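Local coordinates for cell division control protein (Pyrococcus abyssi, PDB 6RPP), which is an intein interrupting an MCM-type replicative helicase, and probably excises itself by protein splicing through its HINT fold, at residues A47-E52 with Y148-P153; E52-D57 with L61-A66; I91-T94 with P98-V101; A122-L127 with N157-G162; Y155-F158 with I163-H166. The protein carries 2 engineered substitutions. One frame throughout, in Å; residues are numbered along the deposited sequence.

Contact 1. Residues A47-E52 with Y148-P153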
# COMPACT_ATOMS: atom_id res chain seq x y z
N ALA A 47 7.46 -11.03 -8.54
CA ALA A 47 6.99 -12.37 -8.83
C ALA A 47 5.52 -12.30 -9.19
O ALA A 47 4.80 -11.44 -8.68
CB ALA A 47 7.19 -13.29 -7.62
N PRO A 48 5.04 -13.20 -10.01
CA PRO A 48 3.61 -13.20 -10.34
C PRO A 48 2.77 -13.62 -9.15
O PRO A 48 3.15 -14.47 -8.34
CB PRO A 48 3.51 -14.23 -11.47
CG PRO A 48 4.70 -15.03 -11.37
CD PRO A 48 5.80 -14.22 -10.74
N ILE A 49 1.58 -13.04 -9.05
CA ILE A 49 0.54 -13.47 -8.12
C ILE A 49 -0.80 -13.37 -8.83
O ILE A 49 -0.92 -12.78 -9.91
CB ILE A 49 0.42 -12.62 -6.84
CG1 ILE A 49 0.35 -11.16 -7.21
CG2 ILE A 49 1.50 -12.89 -5.89
CD1 ILE A 49 0.09 -10.27 -5.96
N ASP A 50 -1.83 -13.97 -8.19
CA ASP A 50 -3.21 -13.85 -8.65
C ASP A 50 -4.14 -13.81 -7.43
O ASP A 50 -4.66 -14.84 -6.99
CB ASP A 50 -3.57 -15.02 -9.59
CG ASP A 50 -4.96 -14.93 -10.17
OD1 ASP A 50 -5.68 -13.92 -10.00
OD2 ASP A 50 -5.35 -15.90 -10.88
N ILE A 51 -4.40 -12.62 -6.91
CA ILE A 51 -5.23 -12.50 -5.73
C ILE A 51 -6.26 -11.40 -5.97
O ILE A 51 -6.15 -10.61 -6.91
CB ILE A 51 -4.40 -12.20 -4.47
CG1 ILE A 51 -3.76 -10.84 -4.59
CG2 ILE A 51 -3.31 -13.24 -4.30
CD1 ILE A 51 -2.97 -10.48 -3.37
N GLU A 52 -7.31 -11.41 -5.16
CA GLU A 52 -8.41 -10.46 -5.28
C GLU A 52 -8.28 -9.47 -4.13
O GLU A 52 -8.21 -9.87 -2.96
CB GLU A 52 -9.74 -11.20 -5.24
CG GLU A 52 -10.92 -10.31 -5.48
CD GLU A 52 -12.21 -11.10 -5.52
OE1 GLU A 52 -12.90 -11.04 -6.56
OE2 GLU A 52 -12.52 -11.78 -4.53
N TYR A 148 7.34 -3.77 0.84
CA TYR A 148 6.52 -4.62 -0.03
C TYR A 148 5.50 -3.81 -0.81
O TYR A 148 5.01 -2.77 -0.37
CB TYR A 148 5.78 -5.63 0.82
CG TYR A 148 6.75 -6.56 1.55
CD1 TYR A 148 7.25 -7.66 0.89
CD2 TYR A 148 7.20 -6.29 2.86
CE1 TYR A 148 8.14 -8.48 1.51
CE2 TYR A 148 8.12 -7.14 3.51
CZ TYR A 148 8.57 -8.22 2.79
OH TYR A 148 9.49 -9.03 3.44
N ASP A 149 5.09 -4.34 -1.95
CA ASP A 149 4.05 -3.65 -2.72
C ASP A 149 3.36 -4.69 -3.59
O ASP A 149 3.85 -5.80 -3.74
CB ASP A 149 4.68 -2.55 -3.58
CG ASP A 149 3.65 -1.61 -4.20
OD1 ASP A 149 2.55 -1.47 -3.60
OD2 ASP A 149 4.01 -1.04 -5.26
N LEU A 150 2.22 -4.29 -4.16
CA LEU A 150 1.49 -5.12 -5.10
C LEU A 150 1.18 -4.28 -6.32
O LEU A 150 1.08 -3.06 -6.22
CB LEU A 150 0.17 -5.64 -4.56
CG LEU A 150 0.31 -6.44 -3.28
CD1 LEU A 150 -1.09 -6.57 -2.71
CD2 LEU A 150 0.92 -7.76 -3.56
N GLN A 151 1.03 -4.91 -7.47
CA GLN A 151 0.54 -4.21 -8.66
C GLN A 151 -0.94 -4.51 -8.87
O GLN A 151 -1.33 -5.68 -8.89
CB GLN A 151 1.32 -4.58 -9.90
CG GLN A 151 0.72 -3.92 -11.15
CD GLN A 151 1.49 -4.20 -12.40
OE1 GLN A 151 2.45 -3.50 -12.72
NE2 GLN A 151 1.09 -5.25 -13.13
N VAL A 152 -1.75 -3.46 -9.06
CA VAL A 152 -3.18 -3.63 -9.29
C VAL A 152 -3.55 -2.94 -10.59
O VAL A 152 -3.77 -1.71 -10.61
CB VAL A 152 -4.04 -3.09 -8.14
CG1 VAL A 152 -5.53 -3.39 -8.42
CG2 VAL A 152 -3.61 -3.76 -6.78
N PRO A 153 -3.69 -3.67 -11.68
CA PRO A 153 -3.94 -3.01 -12.96
C PRO A 153 -5.21 -2.20 -12.93
O PRO A 153 -6.23 -2.65 -12.42
CB PRO A 153 -4.06 -4.18 -13.95
CG PRO A 153 -3.11 -5.19 -13.32
CD PRO A 153 -3.33 -5.08 -11.85

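Contact 2. Residues E52-D57 with L61-A66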
# COMPACT_ATOMS: atom_id res chain seq x y z
N GLU A 52 -7.31 -11.41 -5.16
CA GLU A 52 -8.41 -10.46 -5.28
C GLU A 52 -8.28 -9.47 -4.13
O GLU A 52 -8.21 -9.87 -2.96
CB GLU A 52 -9.74 -11.20 -5.24
CG GLU A 52 -10.92 -10.31 -5.48
CD GLU A 52 -12.21 -11.10 -5.52
OE1 GLU A 52 -12.90 -11.04 -6.56
OE2 GLU A 52 -12.52 -11.78 -4.53
N VAL A 53 -8.20 -8.18 -4.46
CA VAL A 53 -8.08 -7.13 -3.44
C VAL A 53 -9.31 -6.27 -3.61
O VAL A 53 -10.12 -6.52 -4.52
CB VAL A 53 -6.80 -6.33 -3.61
CG1 VAL A 53 -5.57 -7.24 -3.32
CG2 VAL A 53 -6.78 -5.68 -4.97
N TYR A 54 -9.43 -5.24 -2.77
CA TYR A 54 -10.45 -4.20 -2.95
C TYR A 54 -9.74 -2.92 -3.36
O TYR A 54 -8.73 -2.54 -2.74
CB TYR A 54 -11.25 -3.97 -1.65
CG TYR A 54 -12.23 -5.08 -1.37
CD1 TYR A 54 -13.44 -5.14 -2.05
CD2 TYR A 54 -11.93 -6.07 -0.45
CE1 TYR A 54 -14.32 -6.15 -1.81
CE2 TYR A 54 -12.82 -7.07 -0.18
CZ TYR A 54 -14.01 -7.11 -0.86
OH TYR A 54 -14.91 -8.10 -0.62
N SER A 55 -10.29 -2.26 -4.38
CA SER A 55 -9.72 -1.02 -4.89
C SER A 55 -10.76 0.09 -4.96
O SER A 55 -11.92 -0.14 -5.27
CB SER A 55 -9.14 -1.25 -6.23
OG SER A 55 -8.17 -2.30 -6.15
N LEU A 56 -10.30 1.30 -4.68
CA LEU A 56 -11.12 2.49 -4.87
C LEU A 56 -11.07 2.99 -6.31
O LEU A 56 -10.00 3.09 -6.92
CB LEU A 56 -10.65 3.59 -3.93
CG LEU A 56 -11.42 4.90 -3.89
CD1 LEU A 56 -12.85 4.71 -3.42
CD2 LEU A 56 -10.66 5.87 -2.98
N ASP A 57 -12.25 3.31 -6.86
CA ASP A 57 -12.39 4.08 -8.09
C ASP A 57 -12.36 5.55 -7.69
O ASP A 57 -13.31 6.03 -7.08
CB ASP A 57 -13.70 3.68 -8.77
CG ASP A 57 -13.94 4.37 -10.08
OD1 ASP A 57 -13.56 5.54 -10.26
OD2 ASP A 57 -14.56 3.73 -10.95
N LEU A 61 -15.72 7.02 -6.47
CA LEU A 61 -15.59 6.64 -5.06
C LEU A 61 -16.23 5.28 -4.75
O LEU A 61 -16.43 4.95 -3.60
CB LEU A 61 -16.13 7.74 -4.14
CG LEU A 61 -15.13 8.78 -3.65
CD1 LEU A 61 -14.50 9.49 -4.81
CD2 LEU A 61 -15.82 9.78 -2.72
N LYS A 62 -16.50 4.48 -5.76
CA LYS A 62 -16.99 3.12 -5.54
C LYS A 62 -15.82 2.23 -5.15
O LYS A 62 -14.70 2.44 -5.60
CB LYS A 62 -17.65 2.57 -6.81
CG LYS A 62 -19.11 2.98 -6.96
CD LYS A 62 -19.94 1.94 -7.68
CE LYS A 62 -19.44 1.69 -9.10
NZ LYS A 62 -20.57 1.60 -10.08
N VAL A 63 -16.08 1.26 -4.28
CA VAL A 63 -15.10 0.23 -3.94
C VAL A 63 -15.45 -1.03 -4.72
O VAL A 63 -16.59 -1.50 -4.66
CB VAL A 63 -15.08 -0.06 -2.44
CG1 VAL A 63 -14.05 -1.17 -2.12
CG2 VAL A 63 -14.82 1.18 -1.65
N ARG A 64 -14.46 -1.57 -5.42
CA ARG A 64 -14.65 -2.71 -6.30
C ARG A 64 -13.61 -3.78 -6.02
O ARG A 64 -12.48 -3.49 -5.62
CB ARG A 64 -14.53 -2.30 -7.78
CG ARG A 64 -15.76 -1.65 -8.40
CD ARG A 64 -15.64 -1.70 -9.90
NE ARG A 64 -16.54 -0.76 -10.57
CZ ARG A 64 -16.17 0.46 -10.93
NH1 ARG A 64 -14.93 0.89 -10.70
NH2 ARG A 64 -17.05 1.26 -11.54
N LYS A 65 -13.98 -5.04 -6.24
CA LYS A 65 -12.96 -6.08 -6.20
C LYS A 65 -12.11 -5.99 -7.46
O LYS A 65 -12.62 -5.68 -8.55
CB LYS A 65 -13.60 -7.48 -6.10
CG LYS A 65 -14.35 -7.75 -4.83
CD LYS A 65 -14.96 -9.16 -4.83
CE LYS A 65 -15.62 -9.43 -3.48
NZ LYS A 65 -16.48 -10.65 -3.49
N ALA A 66 -10.82 -6.23 -7.30
CA ALA A 66 -9.92 -6.10 -8.43
C ALA A 66 -8.80 -7.11 -8.23
O ALA A 66 -8.63 -7.65 -7.14
CB ALA A 66 -9.38 -4.65 -8.54
O HOH W 1 -14.90 -12.54 -4.44

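Contact 3. Residues I91-T94 with P98-V101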
# COMPACT_ATOMS: atom_id res chain seq x y z
N ILE A 91 -0.40 3.33 9.22
CA ILE A 91 0.32 2.50 8.25
C ILE A 91 1.78 2.95 8.26
O ILE A 91 2.07 4.14 8.44
CB ILE A 91 -0.33 2.60 6.84
CG1 ILE A 91 0.29 1.56 5.88
CG2 ILE A 91 -0.22 4.06 6.30
CD1 ILE A 91 -0.48 1.42 4.60
N ARG A 92 2.70 2.02 7.99
CA ARG A 92 4.13 2.32 7.94
C ARG A 92 4.58 2.15 6.51
O ARG A 92 4.36 1.07 5.91
CB ARG A 92 4.90 1.39 8.90
CG ARG A 92 4.53 1.60 10.38
CD ARG A 92 5.33 0.81 11.32
NE ARG A 92 4.90 0.99 12.71
CZ ARG A 92 5.39 1.88 13.56
NH1 ARG A 92 6.38 2.69 13.21
NH2 ARG A 92 4.90 1.93 14.80
N VAL A 93 5.13 3.24 5.93
CA VAL A 93 5.43 3.30 4.49
C VAL A 93 6.79 3.93 4.26
O VAL A 93 7.35 4.62 5.12
CB VAL A 93 4.37 4.09 3.70
CG1 VAL A 93 2.96 3.49 3.91
CG2 VAL A 93 4.33 5.54 4.18
N THR A 94 7.31 3.71 3.02
CA THR A 94 8.53 4.41 2.67
C THR A 94 8.26 5.92 2.51
O THR A 94 7.13 6.36 2.27
CB THR A 94 9.12 3.87 1.37
OG1 THR A 94 8.17 4.11 0.32
CG2 THR A 94 9.37 2.37 1.47
N PRO A 98 3.30 7.28 -2.22
CA PRO A 98 2.29 8.32 -2.40
C PRO A 98 0.94 7.92 -1.83
O PRO A 98 0.57 6.75 -1.81
CB PRO A 98 2.21 8.49 -3.93
CG PRO A 98 2.61 7.17 -4.46
CD PRO A 98 3.59 6.56 -3.47
N PHE A 99 0.19 8.94 -1.41
CA PHE A 99 -1.17 8.84 -0.93
C PHE A 99 -2.06 9.69 -1.82
O PHE A 99 -1.62 10.69 -2.35
CB PHE A 99 -1.31 9.35 0.53
CG PHE A 99 -0.73 8.42 1.52
CD1 PHE A 99 0.65 8.44 1.76
CD2 PHE A 99 -1.51 7.60 2.28
CE1 PHE A 99 1.23 7.57 2.70
CE2 PHE A 99 -0.95 6.71 3.20
CZ PHE A 99 0.41 6.70 3.45
N PHE A 100 -3.29 9.22 -2.02
CA PHE A 100 -4.34 10.05 -2.60
C PHE A 100 -4.76 11.12 -1.59
O PHE A 100 -5.17 10.77 -0.48
CB PHE A 100 -5.55 9.18 -2.94
CG PHE A 100 -5.21 7.99 -3.80
CD1 PHE A 100 -4.99 8.15 -5.16
CD2 PHE A 100 -5.10 6.73 -3.24
CE1 PHE A 100 -4.66 7.06 -5.95
CE2 PHE A 100 -4.76 5.64 -4.02
CZ PHE A 100 -4.56 5.79 -5.37
N VAL A 101 -4.69 12.40 -1.98
CA VAL A 101 -5.08 13.49 -1.09
C VAL A 101 -6.16 14.30 -1.78
O VAL A 101 -5.97 14.76 -2.91
CB VAL A 101 -3.90 14.41 -0.71
CG1 VAL A 101 -4.41 15.59 0.11
CG2 VAL A 101 -2.87 13.61 0.08

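Contact 4. Residues A122-L127 with N157-G162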
# COMPACT_ATOMS: atom_id res chain seq x y z
N ALA A 122 -7.56 8.83 1.56
CA ALA A 122 -8.69 7.97 1.29
C ALA A 122 -8.68 6.72 2.18
O ALA A 122 -7.68 6.00 2.23
CB ALA A 122 -8.65 7.56 -0.19
N THR A 123 -9.78 6.49 2.89
CA THR A 123 -9.84 5.42 3.89
C THR A 123 -11.21 4.77 3.81
O THR A 123 -12.11 5.21 3.09
CB THR A 123 -9.63 5.94 5.32
OG1 THR A 123 -10.79 6.73 5.74
CG2 THR A 123 -8.37 6.78 5.44
N ILE A 124 -11.39 3.71 4.59
CA ILE A 124 -12.72 3.17 4.86
C ILE A 124 -13.07 3.42 6.32
O ILE A 124 -12.21 3.34 7.21
CB ILE A 124 -12.71 1.66 4.51
CG1 ILE A 124 -14.13 1.23 4.22
CG2 ILE A 124 -12.01 0.79 5.59
CD1 ILE A 124 -14.46 1.41 2.73
N GLU A 125 -14.33 3.75 6.56
CA GLU A 125 -14.85 3.85 7.93
C GLU A 125 -16.06 2.92 8.00
O GLU A 125 -17.07 3.16 7.37
CB GLU A 125 -15.20 5.31 8.32
CG GLU A 125 -13.92 6.09 8.77
CD GLU A 125 -14.07 7.60 8.88
OE1 GLU A 125 -15.24 8.05 8.98
OE2 GLU A 125 -13.04 8.35 8.86
N GLY A 126 -15.93 1.83 8.74
CA GLY A 126 -16.92 0.77 8.67
C GLY A 126 -16.94 0.18 7.26
O GLY A 126 -16.02 -0.56 6.91
N LEU A 127 -17.98 0.50 6.47
CA LEU A 127 -18.04 0.10 5.06
C LEU A 127 -18.12 1.30 4.12
O LEU A 127 -18.42 1.10 2.93
CB LEU A 127 -19.24 -0.84 4.84
CG LEU A 127 -18.99 -2.20 5.54
CD1 LEU A 127 -20.16 -3.16 5.45
CD2 LEU A 127 -17.70 -2.88 5.03
N ASN A 157 -4.35 0.82 -6.62
CA ASN A 157 -4.46 0.89 -5.19
C ASN A 157 -5.13 -0.38 -4.70
O ASN A 157 -5.80 -1.08 -5.47
CB ASN A 157 -5.26 2.15 -4.76
CG ASN A 157 -6.75 2.07 -5.05
OD1 ASN A 157 -7.49 1.63 -4.17
ND2 ASN A 157 -7.19 2.55 -6.21
N PHE A 158 -4.94 -0.64 -3.40
CA PHE A 158 -5.60 -1.75 -2.69
C PHE A 158 -5.87 -1.32 -1.27
O PHE A 158 -5.12 -0.51 -0.70
CB PHE A 158 -4.76 -3.06 -2.70
CG PHE A 158 -3.35 -2.87 -2.18
CD1 PHE A 158 -3.06 -3.01 -0.81
CD2 PHE A 158 -2.30 -2.54 -3.04
CE1 PHE A 158 -1.81 -2.82 -0.28
CE2 PHE A 158 -1.00 -2.33 -2.55
CZ PHE A 158 -0.74 -2.47 -1.18
N LEU A 159 -6.95 -1.85 -0.71
CA LEU A 159 -7.31 -1.58 0.69
C LEU A 159 -6.43 -2.34 1.66
O LEU A 159 -6.36 -3.58 1.61
CB LEU A 159 -8.76 -1.97 0.91
CG LEU A 159 -9.31 -1.70 2.32
CD1 LEU A 159 -9.23 -0.20 2.71
CD2 LEU A 159 -10.79 -2.22 2.28
N ALA A 160 -5.79 -1.62 2.58
CA ALA A 160 -4.99 -2.27 3.61
C ALA A 160 -4.91 -1.32 4.80
O ALA A 160 -4.75 -0.12 4.63
CB ALA A 160 -3.59 -2.61 3.06
N ASN A 161 -5.04 -1.90 5.99
CA ASN A 161 -4.99 -1.10 7.25
C ASN A 161 -6.07 -0.01 7.23
O ASN A 161 -5.88 1.06 7.84
CB ASN A 161 -3.61 -0.51 7.49
CG ASN A 161 -2.63 -1.52 8.05
OD1 ASN A 161 -2.81 -2.72 7.90
ND2 ASN A 161 -1.60 -1.04 8.73
N GLY A 162 -7.17 -0.26 6.52
CA GLY A 162 -8.26 0.69 6.40
C GLY A 162 -7.98 1.88 5.50
O GLY A 162 -8.78 2.82 5.51

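Contact 5. Residues Y155-F158 with I163-H166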
# COMPACT_ATOMS: atom_id res chain seq x y z
N TYR A 155 -6.40 0.25 -11.34
CA TYR A 155 -6.75 1.02 -10.16
C TYR A 155 -5.53 1.60 -9.45
O TYR A 155 -5.63 2.66 -8.83
CB TYR A 155 -7.43 0.10 -9.15
CG TYR A 155 -8.80 -0.33 -9.61
CD1 TYR A 155 -9.88 0.50 -9.38
CD2 TYR A 155 -8.99 -1.56 -10.24
CE1 TYR A 155 -11.14 0.14 -9.77
CE2 TYR A 155 -10.27 -1.91 -10.69
CZ TYR A 155 -11.31 -1.06 -10.40
OH TYR A 155 -12.58 -1.44 -10.78
N HIS A 156 -4.41 0.89 -9.47
CA HIS A 156 -3.22 1.34 -8.74
C HIS A 156 -3.48 1.60 -7.26
O HIS A 156 -2.87 2.51 -6.66
CB HIS A 156 -2.69 2.64 -9.34
CG HIS A 156 -1.92 2.46 -10.59
ND1 HIS A 156 -0.60 2.06 -10.60
CD2 HIS A 156 -2.25 2.70 -11.88
CE1 HIS A 156 -0.16 2.04 -11.85
NE2 HIS A 156 -1.16 2.37 -12.65
N ASN A 157 -4.35 0.82 -6.62
CA ASN A 157 -4.46 0.89 -5.19
C ASN A 157 -5.13 -0.38 -4.70
O ASN A 157 -5.80 -1.08 -5.47
CB ASN A 157 -5.26 2.15 -4.76
CG ASN A 157 -6.75 2.07 -5.05
OD1 ASN A 157 -7.49 1.63 -4.17
ND2 ASN A 157 -7.19 2.55 -6.21
N PHE A 158 -4.94 -0.64 -3.40
CA PHE A 158 -5.60 -1.75 -2.69
C PHE A 158 -5.87 -1.32 -1.27
O PHE A 158 -5.12 -0.51 -0.70
CB PHE A 158 -4.76 -3.06 -2.70
CG PHE A 158 -3.35 -2.87 -2.18
CD1 PHE A 158 -3.06 -3.01 -0.81
CD2 PHE A 158 -2.30 -2.54 -3.04
CE1 PHE A 158 -1.81 -2.82 -0.28
CE2 PHE A 158 -1.00 -2.33 -2.55
CZ PHE A 158 -0.74 -2.47 -1.18
N ILE A 163 -6.87 1.86 4.73
CA ILE A 163 -6.46 2.94 3.84
C ILE A 163 -6.43 2.42 2.40
O ILE A 163 -6.07 1.27 2.19
CB ILE A 163 -5.06 3.44 4.26
CG1 ILE A 163 -5.11 4.03 5.68
CG2 ILE A 163 -4.50 4.47 3.26
CD1 ILE A 163 -3.74 4.30 6.28
N PHE A 164 -6.82 3.23 1.41
CA PHE A 164 -6.65 2.81 0.01
C PHE A 164 -5.24 3.19 -0.36
O PHE A 164 -4.95 4.36 -0.64
CB PHE A 164 -7.72 3.48 -0.84
CG PHE A 164 -9.05 2.84 -0.61
CD1 PHE A 164 -9.34 1.58 -1.12
CD2 PHE A 164 -9.98 3.47 0.19
CE1 PHE A 164 -10.57 0.97 -0.89
CE2 PHE A 164 -11.20 2.88 0.44
CZ PHE A 164 -11.49 1.63 -0.11
N VAL A 165 -4.37 2.20 -0.28
CA VAL A 165 -2.92 2.34 -0.40
C VAL A 165 -2.57 2.37 -1.88
O VAL A 165 -3.01 1.49 -2.64
CB VAL A 165 -2.23 1.16 0.29
CG1 VAL A 165 -0.75 1.26 0.12
CG2 VAL A 165 -2.61 1.14 1.79
N HIS A 166 -1.76 3.35 -2.30
CA HIS A 166 -1.37 3.40 -3.70
C HIS A 166 -0.43 2.25 -4.02
O HIS A 166 0.36 1.80 -3.17
CB HIS A 166 -0.71 4.75 -4.04
CG HIS A 166 -0.38 4.91 -5.49
ND1 HIS A 166 0.84 4.52 -6.01
CD2 HIS A 166 -1.11 5.36 -6.54
CE1 HIS A 166 0.85 4.73 -7.31
NE2 HIS A 166 -0.31 5.25 -7.66

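Contact 1. Residues A47-E52 with Y148-P153
Ile49 on strand 44-56 and Leu150 on strand 146-151 face each other with their CA atoms 8.9 Å apart, too far for the two backbones to pair, because strand 63-75 runs between them in the sheet. Only side chains bridge the gap, and they do so with methyl groups. Ile49 sends its long branch toward strand 146-151, and CD1 comes to 3.6 Å from CD2 of Leu150, the two side chains crossing at about a right angle. Ile49 holds CG1 in the crowded position between backbone N and carbonyl carbon (chi1 50°), with CD1 extended beyond it, and this aims the branch at the leucine. Two residues further on, Ile51 adds a looser touch from its own CD1, 4.4 Å from CD1 of Leu150, so the fork of the leucine spreads one methyl to each isoleucine. Branched aliphatic residues suit this place, where only carbon atoms meet and no polar partner is needed. Ile49 also touches Ala71 of the middle strand, while Ala28 of helix 21-35 packs on Ile49 and Phe158 on Leu150. The contact thus passes across strand 63-75 within the four-stranded antiparallel sheet of the HINT fold.

Contact 2. Residues E52-D57 with L61-A66
Glu52 turns CG trans to its backbone N (chi1 -175°) and Lys65 runs out straight beyond CG, which lays the carboxylate across the lysine's methylenes, Glu52 OE1 3.3 Å from Lys65 CD. The charged ends remain 4.2 Å apart, OE2 to NZ, and a water lies between them, accepting from NZ and close to OE2. Along its other flank Lys65 travels beside Tyr54, pointing the same way, its CG 3.4 Å from CE1 of the ring. An alanine in place of Glu52 is likely to leave Lys65 without its nearby opposite charge and its stem less covered. Farther along, Asp57 uses the anti lone pair of OD2 to receive NH1 of Arg64 at 2.9 Å, a salt bridge lying in the guanidinium plane, with an N-H...O angle of 159°. In the antiparallel backbone, Val53 with Ala66 and Ser55 with Arg64 are hydrogen-bonded pairs, and Asp57 N to Lys62 O (2.9 Å) continues the zipper into the turn. Ala66 is small enough to let its CB rest 3.6 Å from OG of Ser55, whose hydroxyl bonds to Asn157 O. This hairpin of strands 44-56 and 63-75 meets strand 157-160 through Val53 and Tyr54, and Phe164 of strand 163-166 through Leu56 and Val63.

Contact 3. Residues I91-T94 with P98-V101
In the hydrophobic interior of the HINT fold, Ile91 and Val93 of strand 90-93 receive the ring of Phe99, which stands at the start of strand 98-103. All three residues are buried, and the meeting is wholly apolar. The ring presents its outer rim rather than a face. CG2 of Ile91 lies in the ring plane at the edge, 3.9 Å from CZ and 4.1 Å from CE2 of Phe99. The second methyl of Val93, CG1, adds a contact of 4.1 Å to CZ, and the far end of the ring is seated among three methyl groups. Ile91 slides past the ring in the opposite direction, whereas the Val93 side chain comes from the opposite direction, its CG2 meeting the ring's edge 4.0 Å from CE1. Phe99 places CG beside its backbone N, opposite the carbonyl carbon (chi1 -73°), and that rotation carries the ring over to strand 90-93. Beta-branched residues suit the strand that receives it, since their methyls start close to the backbone and make a firm, shallow wall; phenylalanine suits the other strand because its side chain is long enough to reach across and its thin rim fits among the methyls. Around the ring, His97 packs edge-to-face and Val83 of strand 80-85 adds another apolar surface, while Ile91 also touches Ile163 and Val165. Strands 90-93 and 98-103 are not neighbours in their sheet, so this core contact spans its curl. The connecting turn runs from Thr94 to His97 in a TxxH pattern, consistent with block B of inteins, the element that in relatives lies beside the N-terminal splice junction.

Contact 4. Residues A122-L127 with N157-G162
Gly162, in the turn of the C-terminal beta hairpin, docks against Ile124 on strand 120-125, joining the hairpin to the large antiparallel sheet of the HINT fold. A single backbone hydrogen bond makes the polar link: Ile124 N donates to Gly162 O at 2.9 Å, with an N-H...O angle of 163° and the donor tilted 34° from the carbonyl plane. The same oxygen is also close to carbon atoms of the preceding residue, 3.2 Å from Thr123 CA and likewise from its CB. The hydroxyl of Thr123 is occupied apart from this, OG1 bonding to the backbone oxygen of Ser130 on the neighbouring strand. The turn itself explains the glycine: Asn161 and Gly162 both have positive phi and follow one another in left-handed helical conformation, the pattern of a type I' turn, where an Asn-Gly pair is the classic choice. Asn161 points away from strand 120-125 and spends its amide on Glu10 N and Arg90 O, holding the turn from its other flank. Next to the polar link stands a small apolar patch, to which branched aliphatic side chains are well suited. Ile124 turns CG2 toward the hairpin, where it lies 3.8 Å from Gly162 CA. Leu159 reaches across from strand 157-160: CG is swung opposite the backbone N (chi1 -178°), which extends the fork toward strand 120-125 and brings CD1 to 4.1 Å from CG2 of Ile124.

Contact 5. Residues Y155-F158 with I163-H166
Val165 sets its CB over one face of the Phe158 ring, 4.0 Å above the plane and offset toward the rim, and its branch CG1 is 4.0 Å from CZ of Phe158. The backbone oxygen of His156 lies over a face of the His166 ring, 3.4 Å from CD2; His166 swings CG opposite its own backbone N (chi1 -176°), which brings the ring there. The two imidazoles are nearly parallel (6° between planes) but slid so far apart that they barely overlap. The amide of Asn157 stands almost upright to the Phe164 ring, OD1 lying 3.6 Å from CD1. These groups ride on the C-terminal beta hairpin, where Phe158 N to Val165 O is 3.0 Å and Val165 N to Phe158 O 2.8 Å, a hydrogen-bonded pair. Sequence and position are consistent with intein blocks F and G, whose histidines in relatives serve C-terminal cleavage; His156 ND1 bonds to Ala167 O. Asparagine suits its buried place by having both an acceptor and a donor. Its OD1 takes Leu56 N. Asn157 ND2 gives to Tyr155 O at 3.1 Å, from well above that carbonyl's plane. A leucine in place of Asn157 would probably leave buried Leu56 N, and also Tyr155 O, without these partners.

How the contacts relate
Along the chain, contacts 2 and 3 fall in series within the span of contact 1; contact 4 crosses contact 1, and contact 5 comes after it, sharing Asn157 and Phe158 with contact 4. Contacts 1 and 2 lie in one four-stranded sheet, share Glu52 and have centres about 14 Å apart; contacts 3 and 4 reach the six-stranded one. The C-terminal hairpin 157-166 sits between the two sheets: the centre of contact 5 is about 8 Å from that of contact 2 and about 9 Å from those of contacts 3 and 4. Tyr54 O lies 2.8 Å from Leu159 N, and Ala122 O 3.0 Å from Phe164 N. The hairpin thus ties both sheets together near the chain's C-terminal end, as expected for an intein, whose splice junctions must meet.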